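Local coordinates for signal transduction protein PmrD (Escherichia coli, PDB 4HN7) that interacts with phosphorylated BasR to mediate transcriptional induction of BasR-activated genes, inducing polymyxin resistance in some natural isolates, at residues I31-L45 with I56-S70. Sequence-based numbering, arbitrary orientation.
Sequences IAEVKSDFAVKVGDL and INREKLHTVKVLSAS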
loop_
_atom_site.group_PDB
_atom_site.type_symbol
_atom_site.label_atom_id
_atom_site.label_comp_id
_atom_site.label_asym_id
_atom_site.label_seq_id
_atom_site.Cartn_x
_atom_site.Cartn_y
_atom_site.Cartn_z
ATOM N N ILE A 31 -2.151 5.755 -20.994
ATOM C CA ILE A 31 -2.598 4.424 -20.816
ATOM C C ILE A 31 -1.570 3.884 -19.875
ATOM O O ILE A 31 -0.391 4.149 -20.043
ATOM C CB ILE A 31 -2.531 3.631 -22.132
ATOM C CG1 ILE A 31 -3.449 4.298 -23.111
ATOM C CG2 ILE A 31 -2.898 2.147 -21.892
ATOM C CD1 ILE A 31 -3.406 3.767 -24.516
ATOM N N ALA A 32 -1.995 3.097 -18.903
ATOM C CA ALA A 32 -1.061 2.594 -17.932
ATOM C C ALA A 32 -1.404 1.195 -17.529
ATOM O O ALA A 32 -2.525 0.891 -17.302
ATOM C CB ALA A 32 -0.999 3.511 -16.727
ATOM N N GLU A 33 -0.371 0.387 -17.411
ATOM C CA GLU A 33 -0.442 -0.949 -16.960
ATOM C C GLU A 33 -0.041 -0.893 -15.484
ATOM O O GLU A 33 1.057 -0.425 -15.136
ATOM C CB GLU A 33 0.545 -1.738 -17.790
ATOM C CG GLU A 33 0.365 -3.244 -17.845
ATOM C CD GLU A 33 1.086 -3.844 -19.067
ATOM O OE1 GLU A 33 2.258 -4.310 -18.921
ATOM O OE2 GLU A 33 0.493 -3.817 -20.185
ATOM N N VAL A 34 -0.946 -1.326 -14.603
ATOM C CA VAL A 34 -0.729 -1.162 -13.189
ATOM C C VAL A 34 -0.900 -2.497 -12.513
ATOM O O VAL A 34 -1.387 -3.393 -13.094
ATOM C CB VAL A 34 -1.665 -0.096 -12.532
ATOM C CG1 VAL A 34 -1.648 1.213 -13.288
ATOM C CG2 VAL A 34 -3.077 -0.593 -12.429
ATOM N N LYS A 35 -0.488 -2.580 -11.269
ATOM C CA LYS A 35 -0.664 -3.735 -10.480
ATOM C C LYS A 35 -1.148 -3.271 -9.104
ATOM O O LYS A 35 -0.552 -2.379 -8.517
ATOM C CB LYS A 35 0.696 -4.386 -10.350
ATOM C CG LYS A 35 0.670 -5.715 -9.664
ATOM C CD LYS A 35 2.028 -6.059 -9.067
ATOM C CE LYS A 35 2.138 -7.535 -8.675
ATOM N NZ LYS A 35 0.848 -8.157 -8.242
ATOM N N SER A 36 -2.202 -3.882 -8.583
ATOM C CA SER A 36 -2.675 -3.533 -7.247
ATOM C C SER A 36 -3.345 -4.705 -6.639
ATOM O O SER A 36 -3.908 -5.529 -7.338
ATOM C CB SER A 36 -3.750 -2.418 -7.309
ATOM O OG SER A 36 -4.189 -2.034 -6.003
ATOM N N ASP A 37 -3.356 -4.737 -5.326
ATOM C CA ASP A 37 -4.209 -5.675 -4.607
ATOM C C ASP A 37 -5.635 -5.115 -4.409
ATOM O O ASP A 37 -6.530 -5.853 -4.031
ATOM C CB ASP A 37 -3.589 -6.052 -3.248
ATOM C CG ASP A 37 -2.228 -6.756 -3.377
ATOM O OD1 ASP A 37 -2.032 -7.523 -4.339
ATOM O OD2 ASP A 37 -1.358 -6.542 -2.507
ATOM N N PHE A 38 -5.856 -3.836 -4.687
ATOM C CA PHE A 38 -7.168 -3.249 -4.525
ATOM C C PHE A 38 -7.735 -2.859 -5.833
ATOM O O PHE A 38 -7.024 -2.659 -6.793
ATOM C CB PHE A 38 -7.092 -2.017 -3.668
ATOM C CG PHE A 38 -6.456 -2.270 -2.367
ATOM C CD1 PHE A 38 -5.103 -2.303 -2.269
ATOM C CD2 PHE A 38 -7.212 -2.539 -1.264
ATOM C CE1 PHE A 38 -4.487 -2.551 -1.070
ATOM C CE2 PHE A 38 -6.615 -2.796 -0.050
ATOM C CZ PHE A 38 -5.248 -2.805 0.050
ATOM N N ALA A 39 -9.048 -2.709 -5.846
ATOM C CA ALA A 39 -9.753 -2.389 -7.065
ATOM C C ALA A 39 -9.719 -0.910 -7.335
ATOM O O ALA A 39 -9.962 -0.084 -6.469
ATOM C CB ALA A 39 -11.197 -2.856 -6.975
ATOM N N VAL A 40 -9.461 -0.588 -8.574
ATOM C CA VAL A 40 -9.504 0.767 -8.972
ATOM C C VAL A 40 -10.517 0.763 -10.054
ATOM O O VAL A 40 -10.414 -0.016 -10.962
ATOM C CB VAL A 40 -8.134 1.244 -9.500
ATOM C CG1 VAL A 40 -7.096 0.152 -9.302
ATOM C CG2 VAL A 40 -8.226 1.694 -10.936
ATOM N N LYS A 41 -11.469 1.663 -9.961
ATOM C CA LYS A 41 -12.621 1.654 -10.796
ATOM C C LYS A 41 -12.718 3.013 -11.350
ATOM O O LYS A 41 -12.218 3.948 -10.779
ATOM C CB LYS A 41 -13.853 1.345 -9.940
ATOM C CG LYS A 41 -15.187 1.551 -10.663
ATOM C CD LYS A 41 -15.771 0.274 -11.295
ATOM C CE LYS A 41 -16.208 0.496 -12.737
ATOM N NZ LYS A 41 -15.069 0.224 -13.657
ATOM N N VAL A 42 -13.364 3.156 -12.471
ATOM C CA VAL A 42 -13.412 4.440 -13.110
ATOM C C VAL A 42 -14.008 5.442 -12.140
ATOM O O VAL A 42 -14.846 5.099 -11.290
ATOM C CB VAL A 42 -14.042 4.411 -14.539
ATOM C CG1 VAL A 42 -14.565 3.057 -14.860
ATOM C CG2 VAL A 42 -15.109 5.439 -14.732
ATOM N N GLY A 43 -13.480 6.672 -12.268
ATOM C CA GLY A 43 -13.775 7.808 -11.418
ATOM C C GLY A 43 -12.944 7.822 -10.163
ATOM O O GLY A 43 -13.143 8.703 -9.341
ATOM N N ASP A 44 -12.044 6.846 -9.992
ATOM C CA ASP A 44 -11.005 6.906 -8.975
ATOM C C ASP A 44 -9.863 7.900 -9.275
ATOM O O ASP A 44 -9.529 8.254 -10.413
ATOM C CB ASP A 44 -10.457 5.535 -8.671
ATOM C CG ASP A 44 -11.471 4.659 -7.929
ATOM O OD1 ASP A 44 -11.188 3.476 -7.610
ATOM O OD2 ASP A 44 -12.580 5.154 -7.661
ATOM N N LEU A 45 -9.333 8.423 -8.181
ATOM C CA LEU A 45 -8.204 9.297 -8.196
ATOM C C LEU A 45 -6.990 8.452 -7.779
ATOM O O LEU A 45 -7.029 7.752 -6.772
ATOM C CB LEU A 45 -8.399 10.390 -7.153
ATOM C CG LEU A 45 -7.301 11.409 -6.888
ATOM C CD1 LEU A 45 -7.304 12.407 -7.981
ATOM C CD2 LEU A 45 -7.533 12.117 -5.582
ATOM N N ILE A 56 -5.005 5.058 -4.068
ATOM C CA ILE A 56 -6.321 5.162 -4.670
ATOM C C ILE A 56 -7.164 6.034 -3.765
ATOM O O ILE A 56 -7.335 5.734 -2.582
ATOM C CB ILE A 56 -6.946 3.745 -4.854
ATOM C CG1 ILE A 56 -6.002 2.836 -5.670
ATOM C CG2 ILE A 56 -8.304 3.816 -5.560
ATOM C CD1 ILE A 56 -6.153 1.365 -5.336
ATOM N N ASN A 57 -7.673 7.129 -4.299
ATOM C CA ASN A 57 -8.619 8.012 -3.544
ATOM C C ASN A 57 -8.008 8.449 -2.211
ATOM O O ASN A 57 -8.638 8.477 -1.146
ATOM C CB ASN A 57 -9.932 7.304 -3.302
ATOM C CG ASN A 57 -10.676 7.021 -4.551
ATOM O OD1 ASN A 57 -10.577 7.741 -5.544
ATOM N ND2 ASN A 57 -11.418 5.949 -4.525
ATOM N N ARG A 58 -6.737 8.765 -2.304
ATOM C CA ARG A 58 -5.974 9.307 -1.248
ATOM C C ARG A 58 -5.912 8.406 -0.056
ATOM O O ARG A 58 -5.570 8.858 1.015
ATOM C CB ARG A 58 -6.481 10.696 -0.943
ATOM C CG ARG A 58 -5.626 11.741 -1.631
ATOM C CD ARG A 58 -6.338 13.001 -2.057
ATOM N NE ARG A 58 -5.732 14.157 -1.379
ATOM C CZ ARG A 58 -4.522 14.655 -1.614
ATOM N NH1 ARG A 58 -3.735 14.128 -2.552
ATOM N NH2 ARG A 58 -4.110 15.706 -0.899
ATOM N N GLU A 59 -6.170 7.114 -0.252
ATOM C CA GLU A 59 -5.974 6.121 0.790
ATOM C C GLU A 59 -4.608 5.498 0.698
ATOM O O GLU A 59 -4.434 4.587 -0.059
ATOM C CB GLU A 59 -6.978 5.015 0.626
ATOM C CG GLU A 59 -8.369 5.475 0.908
ATOM C CD GLU A 59 -9.306 4.322 0.945
ATOM O OE1 GLU A 59 -10.095 4.185 -0.031
ATOM O OE2 GLU A 59 -9.196 3.547 1.927
ATOM N N LYS A 60 -3.663 5.965 1.508
ATOM C CA LYS A 60 -2.247 5.552 1.437
ATOM C C LYS A 60 -2.049 4.055 1.517
ATOM O O LYS A 60 -1.093 3.515 0.956
ATOM C CB LYS A 60 -1.476 6.157 2.586
ATOM C CG LYS A 60 -1.209 7.625 2.421
ATOM C CD LYS A 60 -0.569 8.168 3.681
ATOM C CE LYS A 60 -0.533 9.677 3.645
ATOM N NZ LYS A 60 -0.061 10.090 2.303
ATOM N N LEU A 61 -2.952 3.410 2.232
ATOM C CA LEU A 61 -2.972 1.971 2.413
ATOM C C LEU A 61 -3.439 1.202 1.193
ATOM O O LEU A 61 -3.344 -0.024 1.181
ATOM C CB LEU A 61 -3.915 1.629 3.559
ATOM C CG LEU A 61 -3.361 0.975 4.816
ATOM C CD1 LEU A 61 -1.947 1.415 5.114
ATOM C CD2 LEU A 61 -4.290 1.279 5.964
ATOM N N HIS A 62 -3.988 1.892 0.190
ATOM C CA HIS A 62 -4.452 1.231 -0.990
ATOM C C HIS A 62 -3.568 1.618 -2.127
ATOM O O HIS A 62 -3.902 2.486 -2.902
ATOM C CB HIS A 62 -5.865 1.635 -1.229
ATOM C CG HIS A 62 -6.792 1.113 -0.201
ATOM N ND1 HIS A 62 -8.146 1.052 -0.392
ATOM C CD2 HIS A 62 -6.561 0.599 1.024
ATOM C CE1 HIS A 62 -8.711 0.542 0.683
ATOM N NE2 HIS A 62 -7.773 0.276 1.566
ATOM N N THR A 63 -2.438 0.951 -2.233
ATOM C CA THR A 63 -1.446 1.350 -3.161
ATOM C C THR A 63 -1.595 0.648 -4.476
ATOM O O THR A 63 -2.302 -0.352 -4.580
ATOM C CB THR A 63 -0.103 1.068 -2.573
ATOM O OG1 THR A 63 -0.125 -0.272 -2.178
ATOM C CG2 THR A 63 0.119 1.875 -1.328
ATOM N N VAL A 64 -1.024 1.259 -5.519
ATOM C CA VAL A 64 -0.923 0.646 -6.838
ATOM C C VAL A 64 0.442 0.943 -7.445
ATOM O O VAL A 64 0.977 2.007 -7.219
ATOM C CB VAL A 64 -2.045 1.029 -7.842
ATOM C CG1 VAL A 64 -3.106 1.872 -7.222
ATOM C CG2 VAL A 64 -1.496 1.720 -9.050
ATOM N N LYS A 65 0.981 -0.015 -8.211
ATOM C CA LYS A 65 2.345 0.074 -8.790
ATOM C C LYS A 65 2.051 0.246 -10.237
ATOM O O LYS A 65 1.226 -0.510 -10.771
ATOM C CB LYS A 65 3.140 -1.222 -8.553
ATOM C CG LYS A 65 4.632 -1.107 -8.151
ATOM C CD LYS A 65 5.209 -2.472 -7.669
ATOM C CE LYS A 65 6.271 -2.416 -6.518
ATOM N NZ LYS A 65 6.506 -3.632 -5.609
ATOM N N VAL A 66 2.639 1.268 -10.858
ATOM C CA VAL A 66 2.573 1.436 -12.292
ATOM C C VAL A 66 3.669 0.599 -12.888
ATOM O O VAL A 66 4.788 0.816 -12.600
ATOM C CB VAL A 66 2.826 2.866 -12.740
ATOM C CG1 VAL A 66 2.929 2.931 -14.219
ATOM C CG2 VAL A 66 1.710 3.762 -12.298
ATOM N N LEU A 67 3.310 -0.350 -13.714
ATOM C CA LEU A 67 4.238 -1.226 -14.348
ATOM C C LEU A 67 4.719 -0.648 -15.668
ATOM O O LEU A 67 5.852 -0.862 -16.066
ATOM C CB LEU A 67 3.565 -2.571 -14.578
ATOM C CG LEU A 67 3.202 -3.255 -13.258
ATOM C CD1 LEU A 67 2.663 -4.634 -13.534
ATOM C CD2 LEU A 67 4.379 -3.388 -12.315
ATOM N N SER A 68 3.873 0.076 -16.376
ATOM C CA SER A 68 4.328 0.815 -17.556
ATOM C C SER A 68 3.250 1.759 -17.986
ATOM O O SER A 68 2.089 1.561 -17.619
ATOM C CB SER A 68 4.657 -0.108 -18.731
ATOM O OG SER A 68 3.504 -0.429 -19.493
ATOM N N ALA A 69 3.653 2.757 -18.783
ATOM C CA ALA A 69 2.773 3.777 -19.340
ATOM C C ALA A 69 3.143 4.314 -20.712
ATOM O O ALA A 69 4.297 4.354 -21.097
ATOM C CB ALA A 69 2.687 4.941 -18.394
ATOM N N SER A 70 2.121 4.794 -21.400
ATOM C CA SER A 70 2.267 5.377 -22.700
ATOM C C SER A 70 1.254 6.444 -22.777
ATOM O O SER A 70 0.353 6.449 -21.994
ATOM C CB SER A 70 1.923 4.333 -23.734
ATOM O OG SER A 70 1.782 3.083 -23.101
#
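The rings of Phe38 and His62 form an offset stack, centroids 4.1 Å apart and planes 11° from parallel, with Phe38 CE2 over one imidazole face and Glu59 OE2 over the opposite one. Ser36 OG lies in plane at the phenyl edge. That hydroxyl, turned anti to its own backbone nitrogen (chi1 -178°), accepts from Phe38 N in an ST turn; Ser36 OG lies 2.9 Å from Thr63 O. Ile56 CD1 packs against Phe38 CB at 3.9 Å. Farther along, the Asn57 amide and Asp44 carboxylate planes stand 79° apart; Asn57 OD1 takes a straight bond from Leu45 N (3.0 Å), while ND2 reaches Asp44 OD2 only weakly. Asp44 OD1 accepts from Lys41 N from above the carboxylate plane, across a type II turn. Strands 31-35 and 63-70 pair antiparallel through a classic beta bulge, where Glu33 O accepts from both Leu67 N (2.7 Å) and Ser68 N (3.1 Å). Val34 CB meets Val64 CG2 at 3.9 Å, and the Val34 side chain also touches Leu19 of strand 16-23. Backbone bonds, Asn57 N to Leu45 O included, thus carry the strand pairing; side-chain acceptors and a ring stack, bordered by Asp37 of the second subunit, supplement it at the loop ends.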